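Local coordinates for chitinase (Pyrococcus furiosus, PDB 2CWR), which is an enzyme of chitin breakdown (EC 3.2.1.14), represented here by its chitin-binding domain, which probably anchors the catalytic machinery to the insoluble polysaccharide, at residues A[35-40]-A[66-71]. Numbering follows the deposited sequence.
Sequences YDWTVK and FTPVSW
Pro68 lies flat over one face of the Trp37 indole, its CD 3.5 Å from the centroid of the six-membered ring and 13° off the normal, a CH-pi contact. Pro68 CB reaches 3.4 Å from Trp37 CE2, extending the overlap towards the nitrogen side, and the backbone carbon of Thr67 covers the same face. Val39 N sits in plane at the edge of the indole. Trp37 CG stands between the backbone N and the carbonyl carbon (chi1 52°), which folds the indole back beneath Pro68. There the ring stacks with Phe79 and touches Leu29 and Leu31 of the opposing sheet, while NE1 is hydrogen-bonded to Asn72 O.

Beyond the indole the strands pair antiparallel: Val39 N donates to Phe66 O at 2.9 Å and Phe66 N returns a bond of 2.8 Å to Val39 O, the pattern of an antiparallel hydrogen-bonded pair. Thr38 CA adds a CA-H...O contact to Phe66 O. At the solvent side, a water donates to both Asp36 OD2 and Pro68 O, each at 2.6 Å, tying the inverse gamma turn centred on Asp36 to the backbone of Pro68. Replacing Trp37 by alanine would probably leave a gap beneath Pro68, with Phe79 deprived of its stacking partner and Asn72 O of its indole donor.

Strand pairing thus gives way to proline-on-indole packing, which needs no backbone N-H from Pro68 and carries the contact between neighbouring strands into the core of this beta-sandwich domain.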
ATOM      1  N   TYR A  35      11.876   9.704   0.123  1.00 18.69           N
ATOM      2  CA  TYR A  35      12.195   8.729   1.156  1.00 17.76           C
ATOM      3  C   TYR A  35      12.053   7.306   0.648  1.00 20.42           C
ATOM      4  O   TYR A  35      11.345   7.048  -0.327  1.00 17.87           O
ATOM      5  CB  TYR A  35      11.257   8.881   2.360  1.00 20.01           C
ATOM      6  CG  TYR A  35      11.218  10.251   2.992  1.00 18.37           C
ATOM      7  CD1 TYR A  35      10.518  11.302   2.395  1.00 19.77           C
ATOM      8  CD2 TYR A  35      11.871  10.494   4.197  1.00 22.59           C
ATOM      9  CE1 TYR A  35      10.471  12.566   2.992  1.00 18.28           C
ATOM     10  CE2 TYR A  35      11.831  11.746   4.800  1.00 23.73           C
ATOM     11  CZ  TYR A  35      11.132  12.776   4.196  1.00 21.84           C
ATOM     12  OH  TYR A  35      11.102  14.011   4.802  1.00 22.21           O
ATOM     13  N   ASP A  36      12.735   6.387   1.317  1.00 19.52           N
ATOM     14  CA  ASP A  36      12.635   4.974   0.979  1.00 22.83           C
ATOM     15  C   ASP A  36      11.511   4.564   1.930  1.00 18.65           C
ATOM     16  O   ASP A  36      11.731   3.903   2.941  1.00 21.05           O
ATOM     17  CB  ASP A  36      13.943   4.250   1.312  1.00 23.00           C
ATOM     18  CG  ASP A  36      14.041   2.881   0.655  1.00 31.55           C
ATOM     19  OD1 ASP A  36      15.121   2.259   0.740  1.00 32.95           O
ATOM     20  OD2 ASP A  36      13.045   2.422   0.059  1.00 21.93           O
ATOM     21  N   TRP A  37      10.304   5.006   1.590  1.00 16.86           N
ATOM     22  CA  TRP A  37       9.106   4.779   2.388  1.00 15.63           C
ATOM     23  C   TRP A  37       8.645   3.341   2.583  1.00 12.98           C
ATOM     24  O   TRP A  37       9.159   2.412   1.970  1.00 12.86           O
ATOM     25  CB  TRP A  37       7.948   5.598   1.805  1.00 13.83           C
ATOM     26  CG  TRP A  37       7.743   5.390   0.332  1.00 12.49           C
ATOM     27  CD1 TRP A  37       8.195   6.184  -0.679  1.00 10.57           C
ATOM     28  CD2 TRP A  37       7.030   4.314  -0.290  1.00 12.43           C
ATOM     29  NE1 TRP A  37       7.805   5.675  -1.896  1.00 12.20           N
ATOM     30  CE2 TRP A  37       7.089   4.526  -1.686  1.00 10.55           C
ATOM     31  CE3 TRP A  37       6.348   3.190   0.198  1.00 12.69           C
ATOM     32  CZ2 TRP A  37       6.491   3.653  -2.605  1.00 11.86           C
ATOM     33  CZ3 TRP A  37       5.753   2.321  -0.715  1.00 10.36           C
ATOM     34  CH2 TRP A  37       5.830   2.560  -2.103  1.00 11.31           C
ATOM     35  N   THR A  38       7.654   3.186   3.456  1.00 13.31           N
ATOM     36  CA  THR A  38       7.070   1.889   3.765  1.00 13.77           C
ATOM     37  C   THR A  38       5.565   2.057   3.920  1.00 13.98           C
ATOM     38  O   THR A  38       5.112   2.981   4.589  1.00 14.38           O
ATOM     39  CB  THR A  38       7.617   1.327   5.093  1.00 17.81           C
ATOM     40  OG1 THR A  38       9.019   1.074   4.966  1.00 17.93           O
ATOM     41  CG2 THR A  38       6.907   0.031   5.460  1.00 17.02           C
ATOM     42  N   VAL A  39       4.794   1.180   3.286  1.00 11.91           N
ATOM     43  CA  VAL A  39       3.341   1.223   3.418  1.00  8.94           C
ATOM     44  C   VAL A  39       2.922  -0.164   3.882  1.00 13.33           C
ATOM     45  O   VAL A  39       3.162  -1.157   3.191  1.00 11.36           O
ATOM     46  CB  VAL A  39       2.640   1.576   2.083  1.00  8.49           C
ATOM     47  CG1 VAL A  39       1.132   1.414   2.226  1.00 11.98           C
ATOM     48  CG2 VAL A  39       2.959   3.018   1.699  1.00 11.95           C
ATOM     49  N   LYS A  40       2.336  -0.232   5.072  1.00  9.99           N
ATOM     50  CA  LYS A  40       1.907  -1.507   5.631  1.00 10.29           C
ATOM     51  C   LYS A  40       0.429  -1.716   5.372  1.00 10.61           C
ATOM     52  O   LYS A  40      -0.390  -0.835   5.619  1.00 12.78           O
ATOM     53  CB  LYS A  40       2.188  -1.549   7.137  1.00 14.22           C
ATOM     54  CG  LYS A  40       3.670  -1.465   7.477  1.00 23.86           C
ATOM     55  CD  LYS A  40       3.919  -1.645   8.965  1.00 32.59           C
ATOM     56  CE  LYS A  40       5.412  -1.733   9.257  1.00 37.45           C
ATOM     57  NZ  LYS A  40       5.683  -1.975  10.702  1.00 43.42           N
ATOM     58  N   PHE A  66       4.754  -2.765   1.493  1.00  9.70           N
ATOM     59  CA  PHE A  66       5.185  -2.278   0.194  1.00  9.00           C
ATOM     60  C   PHE A  66       6.276  -1.232   0.378  1.00 10.34           C
ATOM     61  O   PHE A  66       6.187  -0.376   1.258  1.00 12.53           O
ATOM     62  CB  PHE A  66       4.006  -1.663  -0.568  1.00 11.10           C
ATOM     63  CG  PHE A  66       3.036  -2.673  -1.100  1.00 10.11           C
ATOM     64  CD1 PHE A  66       3.389  -3.498  -2.166  1.00  8.67           C
ATOM     65  CD2 PHE A  66       1.767  -2.806  -0.538  1.00 12.94           C
ATOM     66  CE1 PHE A  66       2.493  -4.441  -2.666  1.00  9.91           C
ATOM     67  CE2 PHE A  66       0.861  -3.747  -1.030  1.00 11.09           C
ATOM     68  CZ  PHE A  66       1.224  -4.565  -2.096  1.00 10.18           C
ATOM     69  N   THR A  67       7.310  -1.331  -0.446  1.00  8.54           N
ATOM     70  CA  THR A  67       8.429  -0.399  -0.424  1.00  9.80           C
ATOM     71  C   THR A  67       8.673   0.038  -1.864  1.00 10.89           C
ATOM     72  O   THR A  67       8.322  -0.673  -2.804  1.00 11.65           O
ATOM     73  CB  THR A  67       9.685  -1.056   0.160  1.00  9.91           C
ATOM     74  OG1 THR A  67       9.910  -2.314  -0.485  1.00 10.75           O
ATOM     75  CG2 THR A  67       9.513  -1.270   1.665  1.00 11.94           C
ATOM     76  N   PRO A  68       9.289   1.209  -2.059  1.00 12.11           N
ATOM     77  CA  PRO A  68       9.531   1.685  -3.421  1.00 12.11           C
ATOM     78  C   PRO A  68      10.636   1.059  -4.242  1.00 12.33           C
ATOM     79  O   PRO A  68      11.644   0.594  -3.713  1.00 14.14           O
ATOM     80  CB  PRO A  68       9.788   3.173  -3.216  1.00 13.92           C
ATOM     81  CG  PRO A  68      10.520   3.186  -1.901  1.00 10.46           C
ATOM     82  CD  PRO A  68       9.693   2.220  -1.066  1.00  9.71           C
ATOM     83  N   VAL A  69      10.420   1.044  -5.552  1.00 14.53           N
ATOM     84  CA  VAL A  69      11.441   0.589  -6.471  1.00 13.33           C
ATOM     85  C   VAL A  69      12.287   1.867  -6.578  1.00 13.52           C
ATOM     86  O   VAL A  69      11.813   2.951  -6.233  1.00 16.95           O
ATOM     87  CB  VAL A  69      10.850   0.183  -7.838  1.00 10.70           C
ATOM     88  CG1 VAL A  69      10.148  -1.165  -7.710  1.00 16.19           C
ATOM     89  CG2 VAL A  69       9.879   1.240  -8.330  1.00 14.82           C
ATOM     90  N   SER A  70      13.526   1.746  -7.043  1.00 18.31           N
ATOM     91  CA  SER A  70      14.453   2.881  -7.118  1.00 20.20           C
ATOM     92  C   SER A  70      13.950   4.267  -7.537  1.00 17.47           C
ATOM     93  O   SER A  70      14.314   5.263  -6.915  1.00 21.30           O
ATOM     94  CB  SER A  70      15.656   2.511  -7.995  1.00 20.70           C
ATOM     95  OG  SER A  70      15.275   2.334  -9.346  1.00 24.58           O
ATOM     96  N   TRP A  71      13.123   4.338  -8.573  1.00 17.40           N
ATOM     97  CA  TRP A  71      12.634   5.625  -9.077  1.00 21.21           C
ATOM     98  C   TRP A  71      11.367   6.184  -8.428  1.00 19.89           C
ATOM     99  O   TRP A  71      10.935   7.291  -8.757  1.00 21.62           O
ATOM    100  CB  TRP A  71      12.370   5.513 -10.578  1.00 20.94           C
ATOM    101  CG  TRP A  71      11.401   4.411 -10.918  1.00 19.19           C
ATOM    102  CD1 TRP A  71      11.710   3.130 -11.277  1.00 21.66           C
ATOM    103  CD2 TRP A  71       9.967   4.475 -10.865  1.00 19.48           C
ATOM    104  NE1 TRP A  71      10.563   2.393 -11.450  1.00 20.59           N
ATOM    105  CE2 TRP A  71       9.479   3.192 -11.203  1.00 21.01           C
ATOM    106  CE3 TRP A  71       9.049   5.491 -10.563  1.00 18.62           C
ATOM    107  CZ2 TRP A  71       8.110   2.898 -11.245  1.00 21.61           C
ATOM    108  CZ3 TRP A  71       7.687   5.197 -10.604  1.00 22.31           C
ATOM    109  CH2 TRP A  71       7.233   3.909 -10.943  1.00 21.14           C
TER
HETATM  110  O   HOH W   1      12.768   0.284  -1.335  1.00 15.49           O